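Local coordinates for protein Hcp1 (Flavobacterium johnsoniae, PDB 6BDC) that probably stacks as hexameric rings into the inner tube of a type VI secretion system and may chaperone effector proteins carried in its lumen, at residues Leu7-Lys12 and Glu63-Ser68; Met43-Ser48 and Thr106-Ile111. All blocks are in the same frame, centred on the assembly; numbering follows the deposited sequence.

Contact 1 (Leu7-Lys12 and Glu63-Ser68); sequences LTVAGK and ERKDGS
Lys-65 reaches over the end of strand 7-9 with its CD atom 4.2 Å from Val-9 CG1. Its chain, fully extended beyond CB, carries CD, at mid-chain, up to the valine methyl; Trp-57 of helix 53-60 touches both side chains. At Asp-66 the backbone takes over: its carbonyl O meets Val-9 CG1 at 3.4 Å, while the side chain points away from strand 7-9 and OD1 accepts a hydrogen bond from Glu-87 N, between strands 81-86 and 88-98. Strand 64-72 pairs with 4-9 on one side and with 81-86 and 88-98 on the other in the antiparallel β-barrel of the Hcp (TssD) fold, and beyond Val-9 the first strand folds back through a type I' turn, Val-9 to Lys-12, into strand 12-24. Gly-67 brings its CA to 3.2 Å from Thr-8 O. Ser-68 and Thr-8 form an antiparallel hydrogen-bonded pair, Thr-8 N to Ser-68 O 3.1 Å and Ser-68 N to Thr-8 O 3.3 Å. On the face carrying these two side chains, Ser-68 OG stands 3.9 Å from Thr-8 CB. Leu-7, with CG anti to its backbone N (chi1 179°), extends CD1 to 3.5 Å from Ser-68 O.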
loop_
_atom_site.group_PDB
_atom_site.type_symbol
_atom_site.label_atom_id
_atom_site.label_comp_id
_atom_site.label_asym_id
_atom_site.label_seq_id
_atom_site.Cartn_x
_atom_site.Cartn_y
_atom_site.Cartn_z
ATOM N N LEU A 7 28.924 -7.170 -7.852
ATOM C CA LEU A 7 29.558 -6.587 -6.681
ATOM C C LEU A 7 30.895 -7.275 -6.446
ATOM O O LEU A 7 31.020 -8.489 -6.636
ATOM C CB LEU A 7 28.676 -6.725 -5.442
ATOM C CG LEU A 7 29.248 -6.171 -4.138
ATOM C CD1 LEU A 7 29.573 -4.690 -4.275
ATOM C CD2 LEU A 7 28.284 -6.415 -2.988
ATOM N N THR A 8 31.888 -6.492 -6.039
ATOM C CA THR A 8 33.237 -6.986 -5.788
ATOM C C THR A 8 33.664 -6.550 -4.395
ATOM O O THR A 8 33.786 -5.349 -4.131
ATOM C CB THR A 8 34.219 -6.465 -6.841
ATOM O OG1 THR A 8 33.936 -7.077 -8.106
ATOM C CG2 THR A 8 35.657 -6.767 -6.433
ATOM N N VAL A 9 33.868 -7.518 -3.504
ATOM C CA VAL A 9 34.379 -7.253 -2.162
ATOM C C VAL A 9 35.309 -8.392 -1.774
ATOM O O VAL A 9 34.979 -9.567 -1.961
ATOM C CB VAL A 9 33.248 -7.092 -1.118
ATOM C CG1 VAL A 9 33.328 -5.723 -0.445
ATOM C CG2 VAL A 9 31.873 -7.313 -1.742
ATOM N N ALA A 10 36.479 -8.035 -1.235
ATOM C CA ALA A 10 37.446 -9.002 -0.706
ATOM C C ALA A 10 37.820 -10.048 -1.754
ATOM O O ALA A 10 38.009 -11.227 -1.449
ATOM C CB ALA A 10 36.916 -9.670 0.565
ATOM N N GLY A 11 37.929 -9.607 -3.005
ATOM C CA GLY A 11 38.203 -10.527 -4.087
ATOM C C GLY A 11 37.076 -11.480 -4.409
ATOM O O GLY A 11 37.271 -12.397 -5.213
ATOM N N LYS A 12 35.904 -11.295 -3.811
ATOM C CA LYS A 12 34.746 -12.136 -4.072
ATOM C C LYS A 12 33.724 -11.362 -4.891
ATOM O O LYS A 12 33.430 -10.199 -4.595
ATOM C CB LYS A 12 34.108 -12.627 -2.768
ATOM N N GLU A 63 34.196 -3.768 11.087
ATOM C CA GLU A 63 35.059 -3.923 9.923
ATOM C C GLU A 63 34.583 -3.039 8.781
ATOM O O GLU A 63 33.406 -3.061 8.406
ATOM C CB GLU A 63 35.091 -5.386 9.481
ATOM C CG GLU A 63 35.857 -5.648 8.188
ATOM C CD GLU A 63 35.864 -7.119 7.790
ATOM O OE1 GLU A 63 35.006 -7.884 8.283
ATOM O OE2 GLU A 63 36.734 -7.512 6.984
ATOM N N ARG A 64 35.501 -2.253 8.234
ATOM C CA ARG A 64 35.246 -1.454 7.049
ATOM C C ARG A 64 35.999 -2.056 5.872
ATOM O O ARG A 64 37.099 -2.591 6.029
ATOM C CB ARG A 64 35.668 -0.000 7.264
ATOM C CG ARG A 64 35.561 0.441 8.706
ATOM C CD ARG A 64 35.086 1.871 8.805
ATOM N NE ARG A 64 34.846 2.261 10.190
ATOM C CZ ARG A 64 33.922 3.138 10.566
ATOM N NH1 ARG A 64 33.139 3.708 9.659
ATOM N NH2 ARG A 64 33.771 3.435 11.848
ATOM N N LYS A 65 35.389 -1.982 4.694
ATOM C CA LYS A 65 35.967 -2.549 3.489
ATOM C C LYS A 65 35.881 -1.542 2.352
ATOM O O LYS A 65 35.230 -0.499 2.454
ATOM C CB LYS A 65 35.261 -3.846 3.078
ATOM C CG LYS A 65 35.288 -4.946 4.109
ATOM C CD LYS A 65 34.586 -6.180 3.566
ATOM C CE LYS A 65 34.590 -7.318 4.577
ATOM N NZ LYS A 65 33.946 -8.558 4.052
ATOM N N ASP A 66 36.550 -1.878 1.256
ATOM C CA ASP A 66 36.389 -1.191 -0.012
ATOM C C ASP A 66 35.769 -2.157 -1.011
ATOM O O ASP A 66 35.740 -3.373 -0.795
ATOM C CB ASP A 66 37.730 -0.658 -0.540
ATOM C CG ASP A 66 38.411 0.279 0.437
ATOM O OD1 ASP A 66 37.746 0.724 1.396
ATOM O OD2 ASP A 66 39.609 0.574 0.245
ATOM N N GLY A 67 35.266 -1.605 -2.108
ATOM C CA GLY A 67 34.696 -2.436 -3.149
ATOM C C GLY A 67 34.121 -1.581 -4.254
ATOM O O GLY A 67 34.130 -0.348 -4.188
ATOM N N SER A 68 33.613 -2.264 -5.279
ATOM C CA SER A 68 33.064 -1.602 -6.453
ATOM C C SER A 68 31.815 -2.325 -6.935
ATOM O O SER A 68 31.715 -3.553 -6.851
ATOM C CB SER A 68 34.079 -1.540 -7.602
ATOM O OG SER A 68 34.246 -2.815 -8.199
#

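Contact 2 (Met43-Ser48 and Thr106-Ile111); sequences MIEVES and TETFMI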
loop_
_atom_site.group_PDB
_atom_site.type_symbol
_atom_site.label_atom_id
_atom_site.label_comp_id
_atom_site.label_asym_id
_atom_site.label_seq_id
_atom_site.Cartn_x
_atom_site.Cartn_y
_atom_site.Cartn_z
HETATM N N MSE A 43 22.454 0.217 -1.134
HETATM C CA MSE A 43 21.613 -0.952 -0.874
HETATM C C MSE A 43 21.762 -1.981 -1.992
HETATM O O MSE A 43 21.624 -1.640 -3.166
HETATM C CB MSE A 43 20.150 -0.542 -0.734
HETATM C CG MSE A 43 19.925 0.962 -0.761
HETATM SE SE MSE A 43 20.102 1.844 0.966
HETATM C CE MSE A 43 18.201 2.135 1.341
ATOM N N ILE A 44 22.047 -3.234 -1.632
ATOM C CA ILE A 44 22.341 -4.283 -2.600
ATOM C C ILE A 44 21.516 -5.519 -2.264
ATOM O O ILE A 44 21.223 -5.796 -1.096
ATOM C CB ILE A 44 23.852 -4.630 -2.630
ATOM C CG1 ILE A 44 24.704 -3.373 -2.793
ATOM C CG2 ILE A 44 24.171 -5.607 -3.753
ATOM C CD1 ILE A 44 25.525 -3.023 -1.570
ATOM N N GLU A 45 21.136 -6.263 -3.305
ATOM C CA GLU A 45 20.489 -7.560 -3.158
ATOM C C GLU A 45 21.256 -8.582 -3.981
ATOM O O GLU A 45 21.538 -8.348 -5.159
ATOM C CB GLU A 45 19.021 -7.516 -3.591
ATOM C CG GLU A 45 18.292 -8.836 -3.390
ATOM C CD GLU A 45 16.786 -8.702 -3.515
ATOM O OE1 GLU A 45 16.300 -7.568 -3.712
ATOM O OE2 GLU A 45 16.086 -9.733 -3.411
ATOM N N VAL A 46 21.584 -9.716 -3.362
ATOM C CA VAL A 46 22.532 -10.671 -3.921
ATOM C C VAL A 46 21.942 -12.074 -3.886
ATOM O O VAL A 46 21.195 -12.430 -2.971
ATOM C CB VAL A 46 23.870 -10.626 -3.147
ATOM C CG1 VAL A 46 24.826 -11.686 -3.648
ATOM C CG2 VAL A 46 24.496 -9.250 -3.260
ATOM N N GLU A 47 22.272 -12.869 -4.904
ATOM C CA GLU A 47 22.000 -14.299 -4.853
ATOM C C GLU A 47 22.909 -14.944 -3.812
ATOM O O GLU A 47 24.130 -14.764 -3.838
ATOM C CB GLU A 47 22.211 -14.930 -6.231
ATOM C CG GLU A 47 21.000 -15.681 -6.772
ATOM C CD GLU A 47 21.175 -16.091 -8.225
ATOM O OE1 GLU A 47 21.813 -15.329 -8.982
ATOM O OE2 GLU A 47 20.678 -17.174 -8.611
ATOM N N SER A 48 22.312 -15.706 -2.893
ATOM C CA SER A 48 22.996 -16.031 -1.644
ATOM C C SER A 48 24.130 -17.031 -1.826
ATOM O O SER A 48 25.089 -17.015 -1.045
ATOM C CB SER A 48 21.989 -16.555 -0.624
ATOM O OG SER A 48 21.226 -15.497 -0.091
ATOM N N THR A 106 17.937 -14.910 -1.320
ATOM C CA THR A 106 18.667 -13.683 -1.607
ATOM C C THR A 106 19.154 -13.052 -0.310
ATOM O O THR A 106 18.600 -13.282 0.769
ATOM C CB THR A 106 17.809 -12.658 -2.368
ATOM O OG1 THR A 106 16.739 -12.204 -1.527
ATOM C CG2 THR A 106 17.229 -13.269 -3.636
ATOM N N GLU A 107 20.196 -12.232 -0.439
ATOM C CA GLU A 107 20.724 -11.425 0.653
ATOM C C GLU A 107 20.523 -9.953 0.325
ATOM O O GLU A 107 20.904 -9.500 -0.757
ATOM C CB GLU A 107 22.211 -11.708 0.877
ATOM C CG GLU A 107 22.515 -13.010 1.593
ATOM C CD GLU A 107 24.002 -13.304 1.644
ATOM O OE1 GLU A 107 24.558 -13.740 0.616
ATOM O OE2 GLU A 107 24.619 -13.078 2.705
ATOM N N THR A 108 19.940 -9.208 1.263
ATOM C CA THR A 108 19.685 -7.781 1.089
ATOM C C THR A 108 20.315 -7.030 2.251
ATOM O O THR A 108 19.961 -7.265 3.410
ATOM C CB THR A 108 18.187 -7.486 1.014
ATOM O OG1 THR A 108 17.655 -8.024 -0.201
ATOM C CG2 THR A 108 17.941 -5.983 1.051
ATOM N N PHE A 109 21.237 -6.121 1.944
ATOM C CA PHE A 109 22.004 -5.456 2.986
ATOM C C PHE A 109 22.284 -4.020 2.575
ATOM O O PHE A 109 22.175 -3.653 1.402
ATOM C CB PHE A 109 23.317 -6.199 3.277
ATOM C CG PHE A 109 24.210 -6.357 2.078
ATOM C CD1 PHE A 109 25.262 -5.482 1.857
ATOM C CD2 PHE A 109 23.998 -7.381 1.171
ATOM C CE1 PHE A 109 26.086 -5.629 0.753
ATOM C CE2 PHE A 109 24.814 -7.532 0.066
ATOM C CZ PHE A 109 25.860 -6.657 -0.144
HETATM N N MSE A 110 22.650 -3.211 3.564
HETATM C CA MSE A 110 23.008 -1.822 3.325
HETATM C C MSE A 110 24.323 -1.463 4.023
HETATM O O MSE A 110 24.499 -1.702 5.223
HETATM C CB MSE A 110 21.876 -0.896 3.777
HETATM C CG MSE A 110 22.309 0.394 4.475
HETATM SE SE MSE A 110 20.882 1.728 4.481
HETATM C CE MSE A 110 21.188 2.509 6.253
ATOM N N ILE A 111 25.253 -0.903 3.249
ATOM C CA ILE A 111 26.555 -0.487 3.754
ATOM C C ILE A 111 26.625 1.030 3.739
ATOM O O ILE A 111 25.984 1.698 2.920
ATOM C CB ILE A 111 27.719 -1.094 2.943
ATOM C CG1 ILE A 111 27.580 -0.765 1.456
ATOM C CG2 ILE A 111 27.792 -2.595 3.163
ATOM C CD1 ILE A 111 28.714 -1.305 0.605
#
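Ile-44 lies over one face of the Phe-109 ring, its CB 4.2 Å from the centroid in a CH-pi contact, and its CD1 sits above CE1 on the same face. Val-46 CG2 meets the same ring at its rim, near the ring plane, 3.8 Å from CE2. The two strands are antiparallel neighbours in the β-barrel of the Hcp (TssD) fold, and Ile-44, Val-46, Glu-107 and Phe-109 share its face toward helix 53-60, whose Leu-54 touches Phe-109. A chi1 of 58° places CG of Phe-109 between the backbone N and the carbonyl carbon, and the ring leans toward strand 41-47. Four backbone hydrogen bonds join the pairs Ile-44 with Phe-109 and Val-46 with Glu-107; the Ile-44 N to Phe-109 O bond is nearly straight, at 172°. Glu-107 sends OE2 to Tyr-93 OH, and Ser-48 OG, 3.3 Å from Glu-107 CG, is hydrogen-bonded to Glu-95 OE2; both partners belong to strand 88-98. On the other face the selenomethionines Met-43 and Met-110 lie side by side, SE to SE 3.6 Å. Glu-45, extended, passes Thr-108 with CG 3.4 Å from OG1, and its carboxylate takes a hydrogen bond from Thr-106: OG1 meets OE2 at 3.2 Å on the anti side, 27° out of the carboxylate plane.

In the fold
The two contacts lie in one antiparallel β-barrel, their centres about 13 Å apart. Their segments alternate along the chain: 7-12, 43-48, 63-68, then 106-111. Strand 12-24 pairs with both 4-9 and 41-47, and strand 88-98 with both 64-72 and 105-113, so a bridging strand at each side links the contacts and the six strands close the barrel. They also meet directly, Leu-7 CD2 of contact 1 packing 3.7 Å from Phe-109 CZ of contact 2, and Trp-57 of helix 53-60 touches residues of both. Both contacts are made within a single subunit, contact 2 buried and contact 1 partly so, and they help close the barrel of each subunit of the six-chain assembly.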